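Local coordinates for protein mandelate racemase/muconate lactonizing enzyme (Polaromonas sp., PDB 2OG9) that probably racemises or otherwise isomerises a carboxylic acid substrate, as expected of a mandelate racemase-like member of the enolase superfamily, at residues 148-153 with 352-357; 309-314 with 328-333; 15-20 with 51-56; 115-120 with 289-294. All coordinates share one frame; numbering follows the deposited sequence.

Contact 1 (148-153 with 352-357); sequences SVRCYN and DGRMLV
G353 opens the contact with its carbonyl oxygen, which C151 N meets at 3.2 Å; water 1 also donates to this oxygen while accepting from R150 NE. A phi of 80°, easily adopted without a CB, suits glycine to the turn before the strand. R354 comes next. Its CG lies beside the backbone N (chi1 -50°) and the chain bends at chi3, folding the guanidinium back until one face rests over R150 N. It takes S148 side-on: NE meets S148 OG at 2.8 Å, close to the guanidinium plane, while NH2 reaches S148 O at 2.9 Å from above the carbonyl plane. NH2 also forms a salt bridge to E331, so one arginine holds strand 148-152 and the loop before strand 333-335. An alanine here is likely to leave the E331 carboxylate without this charged mate and the S148 hydroxyl free to turn. M355, a selenomethionine, exchanges two backbone bonds with V149, M355 N to V149 O (2.8 Å) and V149 N to M355 O (2.9 Å); its apolar chain suits the buried side facing V334 and helix 318-326. L356 CD2 touches S148 CB, and V357 CG2 meets V149 CG2 at 4.2 Å. In this mixed sheet strand 148-152 lies between strand 354-356, antiparallel to it, and strand 333-335, parallel to it, at the wall of the enolase-superfamily barrel.

Contact 2 (309-314 with 328-333); sequences GLMLAP and YPREPW
Y328 reaches across to L312 with its CB and ring and to L310 with its hydroxyl. Its CG stands anti to the backbone N (chi1 -162°), which turns the ring under L312. CB begins the contact near L312 CD2, and CG lies 3.7 Å from that same methyl. Further along, L312 CB sits over the ring face, 3.8 Å from the centroid, in a CH-pi contact, with P329 CD on the opposite face; a flat aromatic ring suits the place, offering an apolar face to each aliphatic group and a hydroxyl at its end for L310 O. There OH donates to L310 O at 2.7 Å, coming from above the carbonyl plane. Three N-H and O-H groups grip that oxygen, because the R330 guanidinium also takes it side-on, NE at 3.0 Å and NH2 at 3.1 Å, with the oxygen in the guanidinium plane. R330 NH2 bonds E306 O as well, tying in the helix 295-307 that ends in the Schellman turn at G309. The selenium of M311 packs against R330 CD (4.1 Å). Beyond, W333 N bonds L312 O at 3.2 Å in the carbonyl plane, and water 3 links P314 O to W333 O. The strand at 311-312 and the chain entering strand 333-335 run the same way, joined through helix 318-326: a beta-alpha-beta crossover, the repeating unit of the TIM-type barrel.

Contact 3 (15-20 with 51-56); sequences ITWVRI and FAEIET
E55 O is gripped by T16 N at 3.0 Å and W17 N at 3.3 Å, with the T16 hydroxyl adding a weak third bond. Two consecutive residues facing one make a classic beta bulge, and past it the antiparallel register runs regularly: E55 N returns to W17 O, and R19 and E53 exchange backbone bonds. On the face of W17, R19, E53 and E55 the side chains run side by side in pairs. R19, extended from CG to NE with CG anti to the backbone N (chi1 174°), runs alongside E53 until NH1 meets E53 OE1 at 2.6 Å in a salt bridge; the oxygen lies in the guanidinium plane, which stands 81° from that of the carboxylate. Opposite charges suit this partly exposed pair, and R19 NH2 also bridges to E378. W17 lies beside E55, CZ3 3.3 Å from E55 OE2, an oxygen salt-bridged to R384, which also makes a cation-pi contact with W17. The other face is apolar, I15 CG2 on I54 CG2 at 3.9 Å. There V18, I20 and A52, aliphatic as burial demands, pack on F122 of helix 114-133 and I20 on helix 73-83, while strands 61-69 and 375-382 flank the pair.

Contact 4 (115-120 with 289-294); sequences STQAIG and APRVGG
Q117 lies alongside R291, its NE2 3.7 Å from R291 CG and both side chains pointing the same way. Its chain is extended beyond CG, and with CG beside the backbone N (chi1 -61°) this carries the amide across to the turn of 289-292. There NE2 donates to R291 O at 3.1 Å, on a lone pair in the carbonyl plane, with an N-H...O angle of 159°. The same nitrogen also donates to S108 O of a neighbouring subunit, and OE1 accepts from Q76, so a glutamine, with donor and acceptor in one flat group, serves the site well. A leucine in its place would probably leave R291 O and that neighbouring carbonyl without this donor, and Q76 without its acceptor. Water 4 makes a second link, lying 2.6 Å from T116 OG1 and donating to R291 O. The short helix ends in a Schellman motif, with G293 at positive phi and G294 N bonded back to A289 O; G294 then N-caps helix 295-307. This places a barrel beta-alpha loop directly against helix 114-133 of the N-terminal domain, an interdomain meeting characteristic of the enolase superfamily. Three glycines allow the close approach. G293 CA touches T116 O at 3.3 Å in a CA-H...O contact, and G120 CA comes within 3.1 Å of G293 O, where a CB on G120 would strike the G293-G294 backbone; one on G294 would be tight against G120 CA. G293 O takes its hydrogen bond from W99 NE1. At its far end the R291 guanidinium is held by the hydroxyl of Y67.

In the fold
Contact 3 closes first along the chain, inside the antiparallel sheet of the N-terminal domain. Contact 4 lies on helix 114-133, which packs on that sheet, and joins the domain to the barrel through the turn 289-294; the centres of contacts 3 and 4 lie about 16 Å apart. Contact 4 crosses contact 1 in sequence, as 148-153 lies between its segments, yet their centres stand about 25 Å apart on opposite sides of the chain's centre. Contact 2 is nested within the loop closed by contact 1, centres about 13 Å apart, touching through R150 on W333 and the R354 to E331 salt bridge. The set thus spans capping domain and barrel, the two-domain plan of the enolase superfamily.

Contact 1 (148-153 with 352-357)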
loop_
_atom_site.group_PDB
_atom_site.type_symbol
_atom_site.label_atom_id
_atom_site.label_comp_id
_atom_site.label_asym_id
_atom_site.label_seq_id
_atom_site.Cartn_x
_atom_site.Cartn_y
_atom_site.Cartn_z
ATOM N N SER A 148 5.186 -32.339 26.344
ATOM C CA SER A 148 4.755 -31.548 27.496
ATOM C C SER A 148 4.749 -30.087 27.051
ATOM O O SER A 148 5.511 -29.714 26.166
ATOM C CB SER A 148 5.700 -31.744 28.688
ATOM O OG SER A 148 6.974 -31.196 28.430
ATOM N N VAL A 149 3.897 -29.275 27.669
ATOM C CA VAL A 149 3.748 -27.868 27.303
ATOM C C VAL A 149 3.952 -26.902 28.475
ATOM O O VAL A 149 3.474 -27.153 29.583
ATOM C CB VAL A 149 2.333 -27.632 26.712
ATOM C CG1 VAL A 149 2.156 -26.170 26.330
ATOM C CG2 VAL A 149 2.121 -28.530 25.492
ATOM N N ARG A 150 4.648 -25.793 28.227
ATOM C CA ARG A 150 4.876 -24.807 29.285
ATOM C C ARG A 150 3.519 -24.397 29.845
ATOM O O ARG A 150 2.574 -24.182 29.090
ATOM C CB ARG A 150 5.594 -23.565 28.742
ATOM C CG ARG A 150 6.927 -23.836 28.053
ATOM C CD ARG A 150 7.770 -22.566 27.965
ATOM N NE ARG A 150 8.278 -22.158 29.276
ATOM C CZ ARG A 150 9.151 -21.170 29.470
ATOM N NH1 ARG A 150 9.620 -20.477 28.440
ATOM N NH2 ARG A 150 9.576 -20.883 30.697
ATOM N N CYS A 151 3.409 -24.303 31.166
ATOM C CA CYS A 151 2.147 -23.917 31.774
ATOM C C CYS A 151 2.338 -22.807 32.798
ATOM O O CYS A 151 3.449 -22.568 33.283
ATOM C CB CYS A 151 1.476 -25.122 32.452
ATOM S SG CYS A 151 2.369 -25.792 33.891
ATOM N N TYR A 152 1.236 -22.138 33.122
ATOM C CA TYR A 152 1.235 -21.047 34.082
ATOM C C TYR A 152 -0.135 -21.025 34.734
ATOM O O TYR A 152 -1.073 -21.651 34.233
ATOM C CB TYR A 152 1.478 -19.720 33.362
ATOM C CG TYR A 152 0.386 -19.344 32.374
ATOM C CD1 TYR A 152 -0.645 -18.481 32.738
ATOM C CD2 TYR A 152 0.384 -19.859 31.079
ATOM C CE1 TYR A 152 -1.656 -18.137 31.836
ATOM C CE2 TYR A 152 -0.624 -19.523 30.167
ATOM C CZ TYR A 152 -1.637 -18.664 30.554
ATOM O OH TYR A 152 -2.639 -18.339 29.664
ATOM N N ASN A 153 -0.251 -20.318 35.851
ATOM C CA ASN A 153 -1.527 -20.208 36.540
ATOM C C ASN A 153 -1.623 -18.872 37.273
ATOM O O ASN A 153 -0.646 -18.123 37.345
ATOM C CB ASN A 153 -1.720 -21.398 37.502
ATOM C CG ASN A 153 -1.020 -21.218 38.844
ATOM O OD1 ASN A 153 -0.105 -20.409 38.995
ATOM N ND2 ASN A 153 -1.450 -22.002 39.831
ATOM N N ASP A 352 7.904 -29.761 36.696
ATOM C CA ASP A 352 9.009 -28.955 36.210
ATOM C C ASP A 352 8.591 -27.813 35.286
ATOM O O ASP A 352 9.262 -27.535 34.294
ATOM C CB ASP A 352 10.031 -29.853 35.514
ATOM C CG ASP A 352 10.621 -30.887 36.455
ATOM O OD1 ASP A 352 10.975 -30.505 37.589
ATOM O OD2 ASP A 352 10.732 -32.070 36.064
ATOM N N GLY A 353 7.483 -27.159 35.624
ATOM C CA GLY A 353 7.005 -26.027 34.840
ATOM C C GLY A 353 6.232 -26.324 33.565
ATOM O O GLY A 353 5.917 -25.402 32.800
ATOM N N ARG A 354 5.906 -27.589 33.330
ATOM C CA ARG A 354 5.173 -27.965 32.122
ATOM C C ARG A 354 4.054 -28.963 32.429
ATOM O O ARG A 354 4.150 -29.739 33.381
ATOM C CB ARG A 354 6.133 -28.595 31.100
ATOM C CG ARG A 354 7.403 -27.789 30.822
ATOM C CD ARG A 354 8.377 -28.548 29.919
ATOM N NE ARG A 354 7.943 -28.618 28.521
ATOM C CZ ARG A 354 8.167 -27.669 27.613
ATOM N NH1 ARG A 354 8.824 -26.567 27.951
ATOM N NH2 ARG A 354 7.746 -27.826 26.359
HETATM N N MSE A 355 2.985 -28.943 31.637
HETATM C CA MSE A 355 1.918 -29.909 31.851
HETATM C C MSE A 355 2.127 -31.007 30.825
HETATM O O MSE A 355 2.437 -30.730 29.665
HETATM C CB MSE A 355 0.525 -29.277 31.702
HETATM C CG MSE A 355 0.215 -28.612 30.379
HETATM SE SE MSE A 355 -1.703 -28.196 30.269
HETATM C CE MSE A 355 -1.839 -26.928 31.747
ATOM N N LEU A 356 1.983 -32.254 31.259
ATOM C CA LEU A 356 2.186 -33.391 30.375
ATOM C C LEU A 356 1.014 -33.571 29.424
ATOM O O LEU A 356 -0.145 -33.429 29.810
ATOM C CB LEU A 356 2.369 -34.684 31.183
ATOM C CG LEU A 356 3.499 -34.741 32.218
ATOM C CD1 LEU A 356 3.541 -36.132 32.855
ATOM C CD2 LEU A 356 4.828 -34.423 31.558
ATOM N N VAL A 357 1.326 -33.876 28.175
ATOM C CA VAL A 357 0.284 -34.110 27.194
ATOM C C VAL A 357 -0.215 -35.521 27.478
ATOM O O VAL A 357 0.577 -36.451 27.535
ATOM C CB VAL A 357 0.849 -34.048 25.767
ATOM C CG1 VAL A 357 -0.234 -34.406 24.767
ATOM C CG2 VAL A 357 1.391 -32.649 25.491
HETATM O O HOH W 1 7.893 -23.858 31.746
#

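Contact 2 (309-314 with 328-333)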
loop_
_atom_site.group_PDB
_atom_site.type_symbol
_atom_site.label_atom_id
_atom_site.label_comp_id
_atom_site.label_asym_id
_atom_site.label_seq_id
_atom_site.Cartn_x
_atom_site.Cartn_y
_atom_site.Cartn_z
ATOM N N GLY A 309 4.110 -16.299 11.655
ATOM C CA GLY A 309 5.239 -16.350 12.572
ATOM C C GLY A 309 4.931 -16.000 14.022
ATOM O O GLY A 309 5.829 -15.600 14.771
ATOM N N LEU A 310 3.678 -16.167 14.432
ATOM C CA LEU A 310 3.263 -15.837 15.796
ATOM C C LEU A 310 3.401 -16.991 16.787
ATOM O O LEU A 310 3.582 -18.148 16.395
ATOM C CB LEU A 310 1.804 -15.370 15.801
ATOM C CG LEU A 310 1.411 -14.250 14.834
ATOM C CD1 LEU A 310 -0.069 -13.929 15.012
ATOM C CD2 LEU A 310 2.257 -13.010 15.103
HETATM N N MSE A 311 3.304 -16.647 18.071
HETATM C CA MSE A 311 3.377 -17.604 19.170
HETATM C C MSE A 311 1.936 -17.948 19.536
HETATM O O MSE A 311 1.018 -17.168 19.266
HETATM C CB MSE A 311 4.054 -16.978 20.397
HETATM C CG MSE A 311 5.458 -16.449 20.185
HETATM SE SE MSE A 311 6.754 -17.850 19.948
HETATM C CE MSE A 311 6.918 -18.461 21.783
ATOM N N LEU A 312 1.741 -19.105 20.165
ATOM C CA LEU A 312 0.408 -19.542 20.541
ATOM C C LEU A 312 0.235 -19.737 22.044
ATOM O O LEU A 312 1.095 -20.319 22.713
ATOM C CB LEU A 312 0.085 -20.856 19.830
ATOM C CG LEU A 312 -1.374 -21.292 19.816
ATOM C CD1 LEU A 312 -2.157 -20.395 18.869
ATOM C CD2 LEU A 312 -1.469 -22.743 19.368
ATOM N N ALA A 313 -0.889 -19.256 22.565
ATOM C CA ALA A 313 -1.221 -19.400 23.978
ATOM C C ALA A 313 -2.738 -19.590 24.065
ATOM O O ALA A 313 -3.467 -18.666 24.422
ATOM C CB ALA A 313 -0.794 -18.151 24.758
ATOM N N PRO A 314 -3.233 -20.796 23.724
ATOM C CA PRO A 314 -4.673 -21.087 23.765
ATOM C C PRO A 314 -5.263 -20.739 25.125
ATOM O O PRO A 314 -4.601 -20.905 26.154
ATOM C CB PRO A 314 -4.739 -22.583 23.471
ATOM C CG PRO A 314 -3.510 -22.828 22.644
ATOM C CD PRO A 314 -2.465 -21.992 23.341
ATOM N N TYR A 328 1.483 -27.420 17.839
ATOM C CA TYR A 328 1.964 -26.162 17.247
ATOM C C TYR A 328 3.491 -26.196 17.137
ATOM O O TYR A 328 4.175 -26.599 18.075
ATOM C CB TYR A 328 1.525 -24.973 18.109
ATOM C CG TYR A 328 1.592 -23.634 17.400
ATOM C CD1 TYR A 328 0.710 -23.328 16.360
ATOM C CD2 TYR A 328 2.531 -22.671 17.771
ATOM C CE1 TYR A 328 0.763 -22.090 15.704
ATOM C CE2 TYR A 328 2.592 -21.434 17.123
ATOM C CZ TYR A 328 1.706 -21.154 16.090
ATOM O OH TYR A 328 1.779 -19.939 15.439
ATOM N N PRO A 329 4.045 -25.761 15.992
ATOM C CA PRO A 329 5.493 -25.746 15.739
ATOM C C PRO A 329 6.354 -25.026 16.775
ATOM O O PRO A 329 7.415 -25.521 17.153
ATOM C CB PRO A 329 5.598 -25.094 14.358
ATOM C CG PRO A 329 4.280 -25.442 13.709
ATOM C CD PRO A 329 3.308 -25.221 14.833
ATOM N N ARG A 330 5.913 -23.854 17.225
ATOM C CA ARG A 330 6.680 -23.083 18.203
ATOM C C ARG A 330 6.177 -23.273 19.631
ATOM O O ARG A 330 4.983 -23.449 19.853
ATOM C CB ARG A 330 6.656 -21.597 17.837
ATOM C CG ARG A 330 7.509 -21.243 16.624
ATOM C CD ARG A 330 7.446 -19.753 16.337
ATOM N NE ARG A 330 6.225 -19.378 15.634
ATOM C CZ ARG A 330 5.996 -19.637 14.350
ATOM N NH1 ARG A 330 6.908 -20.272 13.629
ATOM N NH2 ARG A 330 4.860 -19.255 13.783
ATOM N N GLU A 331 7.097 -23.219 20.592
ATOM C CA GLU A 331 6.762 -23.411 22.004
ATOM C C GLU A 331 5.611 -22.552 22.516
ATOM O O GLU A 331 5.750 -21.341 22.679
ATOM C CB GLU A 331 7.998 -23.161 22.882
ATOM C CG GLU A 331 9.022 -24.289 22.871
ATOM C CD GLU A 331 8.502 -25.562 23.528
ATOM O OE1 GLU A 331 8.013 -25.479 24.674
ATOM O OE2 GLU A 331 8.591 -26.644 22.902
ATOM N N PRO A 332 4.454 -23.176 22.783
ATOM C CA PRO A 332 3.291 -22.443 23.284
ATOM C C PRO A 332 3.237 -22.414 24.814
ATOM O O PRO A 332 4.110 -22.965 25.495
ATOM C CB PRO A 332 2.125 -23.225 22.695
ATOM C CG PRO A 332 2.619 -24.641 22.812
ATOM C CD PRO A 332 4.077 -24.546 22.375
ATOM N N TRP A 333 2.216 -21.742 25.336
ATOM C CA TRP A 333 1.965 -21.665 26.771
ATOM C C TRP A 333 0.496 -22.041 26.952
ATOM O O TRP A 333 -0.346 -21.641 26.150
ATOM C CB TRP A 333 2.150 -20.243 27.318
ATOM C CG TRP A 333 3.564 -19.801 27.578
ATOM C CD1 TRP A 333 4.395 -19.147 26.710
ATOM C CD2 TRP A 333 4.279 -19.906 28.816
ATOM N NE1 TRP A 333 5.579 -18.830 27.337
ATOM C CE2 TRP A 333 5.536 -19.283 28.628
ATOM C CE3 TRP A 333 3.979 -20.461 30.068
ATOM C CZ2 TRP A 333 6.493 -19.200 29.650
ATOM C CZ3 TRP A 333 4.931 -20.379 31.085
ATOM C CH2 TRP A 333 6.174 -19.750 30.867
HETATM O O HOH W 2 4.228 -20.627 20.398
HETATM O O HOH W 3 -2.485 -19.888 27.299
#

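Contact 3 (15-20 with 51-56)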
loop_
_atom_site.group_PDB
_atom_site.type_symbol
_atom_site.label_atom_id
_atom_site.label_comp_id
_atom_site.label_asym_id
_atom_site.label_seq_id
_atom_site.Cartn_x
_atom_site.Cartn_y
_atom_site.Cartn_z
ATOM N N ILE A 15 -22.722 -42.378 11.528
ATOM C CA ILE A 15 -23.219 -41.895 12.812
ATOM C C ILE A 15 -24.644 -42.397 13.017
ATOM O O ILE A 15 -25.502 -42.206 12.159
ATOM C CB ILE A 15 -23.220 -40.345 12.860
ATOM C CG1 ILE A 15 -21.785 -39.823 12.710
ATOM C CG2 ILE A 15 -23.868 -39.861 14.155
ATOM C CD1 ILE A 15 -21.663 -38.302 12.653
ATOM N N THR A 16 -24.900 -43.022 14.160
ATOM C CA THR A 16 -26.227 -43.557 14.426
ATOM C C THR A 16 -26.905 -42.986 15.663
ATOM O O THR A 16 -28.124 -43.063 15.793
ATOM C CB THR A 16 -26.170 -45.095 14.565
ATOM O OG1 THR A 16 -25.230 -45.449 15.585
ATOM C CG2 THR A 16 -25.733 -45.732 13.251
ATOM N N TRP A 17 -26.127 -42.392 16.562
ATOM C CA TRP A 17 -26.685 -41.854 17.797
ATOM C C TRP A 17 -25.939 -40.604 18.234
ATOM O O TRP A 17 -24.727 -40.509 18.071
ATOM C CB TRP A 17 -26.580 -42.915 18.901
ATOM C CG TRP A 17 -27.142 -42.513 20.239
ATOM C CD1 TRP A 17 -28.460 -42.474 20.600
ATOM C CD2 TRP A 17 -26.395 -42.152 21.411
ATOM N NE1 TRP A 17 -28.578 -42.120 21.923
ATOM C CE2 TRP A 17 -27.328 -41.916 22.446
ATOM C CE3 TRP A 17 -25.029 -42.003 21.686
ATOM C CZ2 TRP A 17 -26.938 -41.545 23.738
ATOM C CZ3 TRP A 17 -24.639 -41.634 22.972
ATOM C CH2 TRP A 17 -25.592 -41.408 23.981
ATOM N N VAL A 18 -26.673 -39.648 18.787
ATOM C CA VAL A 18 -26.078 -38.408 19.269
ATOM C C VAL A 18 -26.820 -37.964 20.519
ATOM O O VAL A 18 -28.048 -37.989 20.554
ATOM C CB VAL A 18 -26.179 -37.270 18.221
ATOM C CG1 VAL A 18 -25.565 -36.001 18.778
ATOM C CG2 VAL A 18 -25.481 -37.669 16.933
ATOM N N ARG A 19 -26.074 -37.576 21.549
ATOM C CA ARG A 19 -26.682 -37.097 22.783
ATOM C C ARG A 19 -26.041 -35.790 23.228
ATOM O O ARG A 19 -24.819 -35.676 23.286
ATOM C CB ARG A 19 -26.545 -38.130 23.911
ATOM C CG ARG A 19 -27.048 -37.608 25.259
ATOM C CD ARG A 19 -27.230 -38.720 26.294
ATOM N NE ARG A 19 -27.704 -38.184 27.568
ATOM C CZ ARG A 19 -26.936 -37.540 28.442
ATOM N NH1 ARG A 19 -25.648 -37.361 28.185
ATOM N NH2 ARG A 19 -27.456 -37.060 29.568
ATOM N N ILE A 20 -26.870 -34.801 23.530
ATOM C CA ILE A 20 -26.365 -33.517 23.992
ATOM C C ILE A 20 -26.869 -33.259 25.398
ATOM O O ILE A 20 -28.009 -33.581 25.732
ATOM C CB ILE A 20 -26.811 -32.363 23.089
ATOM C CG1 ILE A 20 -28.323 -32.426 22.879
ATOM C CG2 ILE A 20 -26.036 -32.407 21.782
ATOM C CD1 ILE A 20 -28.879 -31.233 22.162
ATOM N N PHE A 51 -22.222 -30.710 26.484
ATOM C CA PHE A 51 -21.556 -31.953 26.129
ATOM C C PHE A 51 -22.247 -32.600 24.934
ATOM O O PHE A 51 -23.474 -32.595 24.836
ATOM C CB PHE A 51 -21.583 -32.938 27.303
ATOM C CG PHE A 51 -20.615 -32.609 28.402
ATOM C CD1 PHE A 51 -19.242 -32.711 28.191
ATOM C CD2 PHE A 51 -21.075 -32.196 29.651
ATOM C CE1 PHE A 51 -18.337 -32.405 29.213
ATOM C CE2 PHE A 51 -20.179 -31.886 30.677
ATOM C CZ PHE A 51 -18.809 -31.992 30.455
ATOM N N ALA A 52 -21.447 -33.141 24.024
ATOM C CA ALA A 52 -21.971 -33.835 22.859
ATOM C C ALA A 52 -21.326 -35.210 22.834
ATOM O O ALA A 52 -20.102 -35.339 22.974
ATOM C CB ALA A 52 -21.633 -33.077 21.579
ATOM N N GLU A 53 -22.161 -36.233 22.686
ATOM C CA GLU A 53 -21.699 -37.613 22.615
ATOM C C GLU A 53 -22.148 -38.142 21.264
ATOM O O GLU A 53 -23.301 -37.954 20.863
ATOM C CB GLU A 53 -22.320 -38.448 23.736
ATOM C CG GLU A 53 -21.828 -38.082 25.129
ATOM C CD GLU A 53 -22.683 -38.699 26.224
ATOM O OE1 GLU A 53 -23.607 -38.020 26.723
ATOM O OE2 GLU A 53 -22.439 -39.873 26.574
ATOM N N ILE A 54 -21.229 -38.785 20.558
ATOM C CA ILE A 54 -21.516 -39.331 19.239
ATOM C C ILE A 54 -21.072 -40.788 19.180
ATOM O O ILE A 54 -19.978 -41.137 19.640
ATOM C CB ILE A 54 -20.772 -38.526 18.134
ATOM C CG1 ILE A 54 -21.264 -37.073 18.122
ATOM C CG2 ILE A 54 -21.002 -39.159 16.771
ATOM C CD1 ILE A 54 -20.525 -36.186 17.118
ATOM N N GLU A 55 -21.925 -41.636 18.616
ATOM C CA GLU A 55 -21.625 -43.058 18.481
ATOM C C GLU A 55 -21.999 -43.509 17.073
ATOM O O GLU A 55 -22.925 -42.970 16.470
ATOM C CB GLU A 55 -22.380 -43.860 19.550
ATOM C CG GLU A 55 -21.718 -43.777 20.924
ATOM C CD GLU A 55 -22.509 -44.465 22.028
ATOM O OE1 GLU A 55 -23.208 -45.464 21.746
ATOM O OE2 GLU A 55 -22.414 -44.011 23.189
ATOM N N THR A 56 -21.276 -44.495 16.552
ATOM C CA THR A 56 -21.505 -44.967 15.189
ATOM C C THR A 56 -21.911 -46.434 15.080
ATOM O O THR A 56 -21.803 -47.195 16.039
ATOM C CB THR A 56 -20.241 -44.782 14.342
ATOM O OG1 THR A 56 -19.236 -45.704 14.787
ATOM C CG2 THR A 56 -19.707 -43.355 14.482
#

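Contact 4 (115-120 with 289-294)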
loop_
_atom_site.group_PDB
_atom_site.type_symbol
_atom_site.label_atom_id
_atom_site.label_comp_id
_atom_site.label_asym_id
_atom_site.label_seq_id
_atom_site.Cartn_x
_atom_site.Cartn_y
_atom_site.Cartn_z
ATOM N N SER A 115 -24.320 -20.498 17.468
ATOM C CA SER A 115 -24.559 -21.624 16.571
ATOM C C SER A 115 -23.295 -22.427 16.265
ATOM O O SER A 115 -23.318 -23.657 16.299
ATOM C CB SER A 115 -25.206 -21.149 15.268
ATOM O OG SER A 115 -24.368 -20.238 14.586
ATOM N N THR A 116 -22.188 -21.747 15.981
ATOM C CA THR A 116 -20.962 -22.467 15.678
ATOM C C THR A 116 -20.330 -23.061 16.938
ATOM O O THR A 116 -19.584 -24.031 16.859
ATOM C CB THR A 116 -19.946 -21.571 14.922
ATOM O OG1 THR A 116 -19.850 -20.301 15.566
ATOM C CG2 THR A 116 -20.385 -21.373 13.476
ATOM N N GLN A 117 -20.626 -22.485 18.099
ATOM C CA GLN A 117 -20.093 -23.030 19.349
ATOM C C GLN A 117 -20.825 -24.347 19.607
ATOM O O GLN A 117 -20.245 -25.311 20.101
ATOM C CB GLN A 117 -20.300 -22.037 20.498
ATOM C CG GLN A 117 -19.570 -20.721 20.241
ATOM C CD GLN A 117 -19.750 -19.683 21.334
ATOM O OE1 GLN A 117 -20.721 -19.718 22.101
ATOM N NE2 GLN A 117 -18.821 -18.725 21.390
ATOM N N ALA A 118 -22.104 -24.390 19.253
ATOM C CA ALA A 118 -22.880 -25.616 19.412
ATOM C C ALA A 118 -22.256 -26.652 18.469
ATOM O O ALA A 118 -22.023 -27.807 18.844
ATOM C CB ALA A 118 -24.340 -25.359 19.042
ATOM N N ILE A 119 -21.977 -26.226 17.244
ATOM C CA ILE A 119 -21.361 -27.103 16.254
ATOM C C ILE A 119 -20.023 -27.627 16.792
ATOM O O ILE A 119 -19.675 -28.793 16.599
ATOM C CB ILE A 119 -21.138 -26.342 14.915
ATOM C CG1 ILE A 119 -22.491 -26.063 14.249
ATOM C CG2 ILE A 119 -20.240 -27.145 13.985
ATOM C CD1 ILE A 119 -22.395 -25.225 12.962
ATOM N N GLY A 120 -19.289 -26.757 17.476
ATOM C CA GLY A 120 -17.999 -27.126 18.036
ATOM C C GLY A 120 -18.037 -28.298 19.004
ATOM O O GLY A 120 -17.078 -29.060 19.077
ATOM N N ALA A 289 -10.579 -22.886 21.379
ATOM C CA ALA A 289 -11.250 -23.863 20.521
ATOM C C ALA A 289 -12.777 -23.903 20.664
ATOM O O ALA A 289 -13.496 -23.674 19.694
ATOM C CB ALA A 289 -10.653 -25.259 20.743
ATOM N N PRO A 290 -13.292 -24.201 21.869
ATOM C CA PRO A 290 -14.749 -24.249 22.054
ATOM C C PRO A 290 -15.446 -22.953 21.639
ATOM O O PRO A 290 -16.530 -22.967 21.061
ATOM C CB PRO A 290 -14.899 -24.515 23.550
ATOM C CG PRO A 290 -13.682 -25.318 23.876
ATOM C CD PRO A 290 -12.592 -24.594 23.106
ATOM N N ARG A 291 -14.812 -21.826 21.935
ATOM C CA ARG A 291 -15.390 -20.533 21.613
ATOM C C ARG A 291 -15.416 -20.191 20.117
ATOM O O ARG A 291 -16.306 -19.472 19.666
ATOM C CB ARG A 291 -14.651 -19.437 22.388
ATOM C CG ARG A 291 -15.320 -18.078 22.314
ATOM C CD ARG A 291 -14.735 -17.097 23.325
ATOM N NE ARG A 291 -14.911 -17.545 24.705
ATOM C CZ ARG A 291 -14.820 -16.743 25.763
ATOM N NH1 ARG A 291 -14.556 -15.455 25.593
ATOM N NH2 ARG A 291 -14.999 -17.222 26.987
ATOM N N VAL A 292 -14.461 -20.705 19.348
ATOM C CA VAL A 292 -14.411 -20.402 17.918
ATOM C C VAL A 292 -15.124 -21.425 17.036
ATOM O O VAL A 292 -15.170 -21.271 15.817
ATOM C CB VAL A 292 -12.947 -20.242 17.414
ATOM C CG1 VAL A 292 -12.245 -19.148 18.201
ATOM C CG2 VAL A 292 -12.197 -21.557 17.534
ATOM N N GLY A 293 -15.672 -22.471 17.643
ATOM C CA GLY A 293 -16.382 -23.468 16.860
ATOM C C GLY A 293 -15.766 -24.852 16.818
ATOM O O GLY A 293 -16.130 -25.665 15.968
ATOM N N GLY A 294 -14.830 -25.127 17.720
ATOM C CA GLY A 294 -14.220 -26.442 17.747
ATOM C C GLY A 294 -12.793 -26.525 17.241
ATOM O O GLY A 294 -12.141 -25.515 16.955
HETATM O O HOH W 4 -18.128 -19.706 17.403
#